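Local coordinates for protein MlnE (Bacillus amyloliquefaciens subsp. plantarum, PDB 5D2E) that is the NADP-binding B-type ketoreductase at the N-terminal end of a macrolactin assembly-line polyketide synthase, probably reducing beta-keto groups of the growing chain, at residues A133-F137 and E183-Y188. Numbering follows the deposited sequence.
Sequences AAGLF and EVQPIY
Ala133 lays its methyl over the Tyr188 ring where strand 127-133 runs out into a loop and helix 186-201 begins, a setting consistent with the Rossmann-like structural subdomain that accompanies the NADP-binding catalytic one in modular ketoreductases. This is a CH-pi contact, since Ala133 CB lies 3.5 Å from the centroid of the Tyr188 ring and almost on the ring normal. Next along the loop, the carbonyl of Ala134 accepts a hydrogen bond from the Tyr188 hydroxyl, Tyr188 OH lying 2.7 Å from Ala134 O. The acceptor lies in the plane of the ring, whereas the hydroxyl stands 39° above the carbonyl plane.

Gly135 O is held by the Gln185 amide: NE2 donates over 2.8 Å in a nearly straight bond (N-H...O 175°), and the oxygen lies in the plane of that amide. Gln185, the N-cap residue, starts away from the loop, but its bend at chi2 brings the amide back. NE2 also donates to Glu178 O, and OE1 accepts from Gln147 NE2, so three bonds fix the rotation of the buried amide and join loop, strand 171-180 and helix 141-164.

Leu136 makes a looser contact, CD2 lying near the Glu183 carboxylate. Phe137 then turns inward with CG anti to its backbone N (chi1 172°), which sets one ring face over Pro186, whose CG is 3.9 Å from the centroid of the Phe137 ring. Ile187 CD1 meets the edge of this ring at CE2, and Tyr434 of helix 419-437 also packs against it. One water bridges the backbones, accepting from Phe137 N at 3.0 Å and donating to Val184 O at 2.7 Å.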
ATOM      1  N   ALA A 133       5.464  -7.855  14.122  1.00 29.67           N
ATOM      2  CA  ALA A 133       5.004  -6.463  13.809  1.00 30.21           C
ATOM      3  C   ALA A 133       4.247  -5.818  14.948  1.00 30.03           C
ATOM      4  O   ALA A 133       2.992  -5.955  15.063  1.00 32.26           O
ATOM      5  CB  ALA A 133       4.167  -6.444  12.545  1.00 29.34           C
ATOM      6  N   ALA A 134       5.034  -5.162  15.810  1.00 32.03           N
ATOM      7  CA  ALA A 134       4.477  -4.380  16.882  1.00 34.74           C
ATOM      8  C   ALA A 134       5.234  -3.097  17.079  1.00 34.31           C
ATOM      9  O   ALA A 134       6.228  -2.821  16.414  1.00 35.67           O
ATOM     10  CB  ALA A 134       4.352  -5.229  18.190  1.00 36.06           C
ATOM     11  N   GLY A 135       4.726  -2.247  17.965  1.00 32.94           N
ATOM     12  CA  GLY A 135       5.341  -0.918  18.142  1.00 32.23           C
ATOM     13  C   GLY A 135       4.526   0.091  17.331  1.00 32.99           C
ATOM     14  O   GLY A 135       3.969  -0.267  16.275  1.00 29.98           O
ATOM     15  N   LEU A 136       4.440   1.322  17.837  1.00 29.88           N
ATOM     16  CA  LEU A 136       3.666   2.392  17.225  1.00 30.71           C
ATOM     17  C   LEU A 136       4.337   2.895  15.959  1.00 29.39           C
ATOM     18  O   LEU A 136       5.550   3.050  15.871  1.00 27.72           O
ATOM     19  CB  LEU A 136       3.533   3.601  18.179  1.00 32.59           C
ATOM     20  CG  LEU A 136       2.836   3.368  19.538  1.00 37.99           C
ATOM     21  CD1 LEU A 136       2.737   4.635  20.379  1.00 41.27           C
ATOM     22  CD2 LEU A 136       1.446   2.863  19.280  1.00 39.58           C
ATOM     23  N   PHE A 137       3.527   3.267  14.993  1.00 27.60           N
ATOM     24  CA  PHE A 137       4.047   3.973  13.841  1.00 26.57           C
ATOM     25  C   PHE A 137       4.371   5.386  14.253  1.00 28.61           C
ATOM     26  O   PHE A 137       3.611   6.024  14.977  1.00 28.94           O
ATOM     27  CB  PHE A 137       2.999   3.962  12.722  1.00 27.28           C
ATOM     28  CG  PHE A 137       3.370   4.841  11.552  1.00 27.89           C
ATOM     29  CD1 PHE A 137       3.025   6.196  11.554  1.00 25.14           C
ATOM     30  CD2 PHE A 137       4.114   4.325  10.465  1.00 27.57           C
ATOM     31  CE1 PHE A 137       3.408   7.023  10.482  1.00 29.73           C
ATOM     32  CE2 PHE A 137       4.486   5.140   9.433  1.00 30.33           C
ATOM     33  CZ  PHE A 137       4.157   6.482   9.437  1.00 29.05           C
ATOM     34  N   GLU A 183      -5.128   4.670  16.897  1.00 26.08           N
ATOM     35  CA  GLU A 183      -3.833   4.576  16.265  1.00 27.45           C
ATOM     36  C   GLU A 183      -3.928   3.992  14.874  1.00 25.50           C
ATOM     37  O   GLU A 183      -4.899   3.314  14.529  1.00 27.15           O
ATOM     38  CB  GLU A 183      -2.911   3.704  17.111  1.00 28.83           C
ATOM     39  CG  GLU A 183      -2.837   4.152  18.544  1.00 35.95           C
ATOM     40  CD  GLU A 183      -2.034   5.421  18.830  1.00 48.79           C
ATOM     41  OE1 GLU A 183      -1.124   5.850  18.035  1.00 46.71           O
ATOM     42  OE2 GLU A 183      -2.309   5.998  19.939  1.00 68.80           O
ATOM     43  N   VAL A 184      -2.845   4.162  14.117  1.00 25.84           N
ATOM     44  CA  VAL A 184      -2.773   3.678  12.747  1.00 26.63           C
ATOM     45  C   VAL A 184      -1.444   2.962  12.509  1.00 26.29           C
ATOM     46  O   VAL A 184      -0.430   3.311  13.079  1.00 27.11           O
ATOM     47  CB  VAL A 184      -2.914   4.852  11.745  1.00 27.24           C
ATOM     48  CG1 VAL A 184      -4.278   5.484  11.927  1.00 31.49           C
ATOM     49  CG2 VAL A 184      -1.794   5.871  11.922  1.00 30.87           C
ATOM     50  N   GLN A 185      -1.467   1.992  11.608  1.00 25.65           N
ATOM     51  CA  GLN A 185      -0.281   1.211  11.221  1.00 23.59           C
ATOM     52  C   GLN A 185      -0.179   1.098   9.671  1.00 24.65           C
ATOM     53  O   GLN A 185      -0.469   0.038   9.091  1.00 25.68           O
ATOM     54  CB  GLN A 185      -0.357  -0.156  11.840  1.00 25.52           C
ATOM     55  CG  GLN A 185      -0.187  -0.186  13.358  1.00 26.07           C
ATOM     56  CD  GLN A 185       1.245   0.005  13.844  1.00 25.36           C
ATOM     57  OE1 GLN A 185       2.053   0.665  13.217  1.00 26.97           O
ATOM     58  NE2 GLN A 185       1.524  -0.538  15.024  1.00 26.78           N
ATOM     59  N   PRO A 186       0.201   2.191   9.016  1.00 25.83           N
ATOM     60  CA  PRO A 186       0.255   2.216   7.540  1.00 26.65           C
ATOM     61  C   PRO A 186       1.219   1.237   6.959  1.00 25.05           C
ATOM     62  O   PRO A 186       0.904   0.630   5.964  1.00 28.95           O
ATOM     63  CB  PRO A 186       0.663   3.645   7.187  1.00 27.81           C
ATOM     64  CG  PRO A 186       0.655   4.419   8.441  1.00 29.49           C
ATOM     65  CD  PRO A 186       0.500   3.506   9.621  1.00 27.66           C
ATOM     66  N   ILE A 187       2.344   1.037   7.621  1.00 26.62           N
ATOM     67  CA  ILE A 187       3.339   0.063   7.168  1.00 25.62           C
ATOM     68  C   ILE A 187       2.843  -1.360   7.401  1.00 26.63           C
ATOM     69  O   ILE A 187       2.705  -2.180   6.445  1.00 25.34           O
ATOM     70  CB  ILE A 187       4.698   0.325   7.804  1.00 23.43           C
ATOM     71  CG1 ILE A 187       5.267   1.596   7.256  1.00 25.00           C
ATOM     72  CG2 ILE A 187       5.676  -0.804   7.570  1.00 26.08           C
ATOM     73  CD1 ILE A 187       6.581   2.046   7.866  1.00 24.77           C
ATOM     74  N   TYR A 188       2.427  -1.658   8.630  1.00 22.79           N
ATOM     75  CA  TYR A 188       2.063  -3.027   8.874  1.00 22.02           C
ATOM     76  C   TYR A 188       0.812  -3.443   8.100  1.00 25.46           C
ATOM     77  O   TYR A 188       0.712  -4.574   7.643  1.00 26.01           O
ATOM     78  CB  TYR A 188       1.887  -3.290  10.360  1.00 23.74           C
ATOM     79  CG  TYR A 188       3.081  -3.109  11.214  1.00 22.38           C
ATOM     80  CD1 TYR A 188       4.329  -3.351  10.748  1.00 25.48           C
ATOM     81  CD2 TYR A 188       2.957  -2.790  12.571  1.00 23.48           C
ATOM     82  CE1 TYR A 188       5.446  -3.230  11.562  1.00 24.89           C
ATOM     83  CE2 TYR A 188       4.050  -2.687  13.386  1.00 25.19           C
ATOM     84  CZ  TYR A 188       5.305  -2.927  12.909  1.00 25.53           C
ATOM     85  OH  TYR A 188       6.437  -2.866  13.719  1.00 25.29           O
TER
HETATM   86  O   HOH W   1       0.584   2.986  15.517  1.00 27.85           O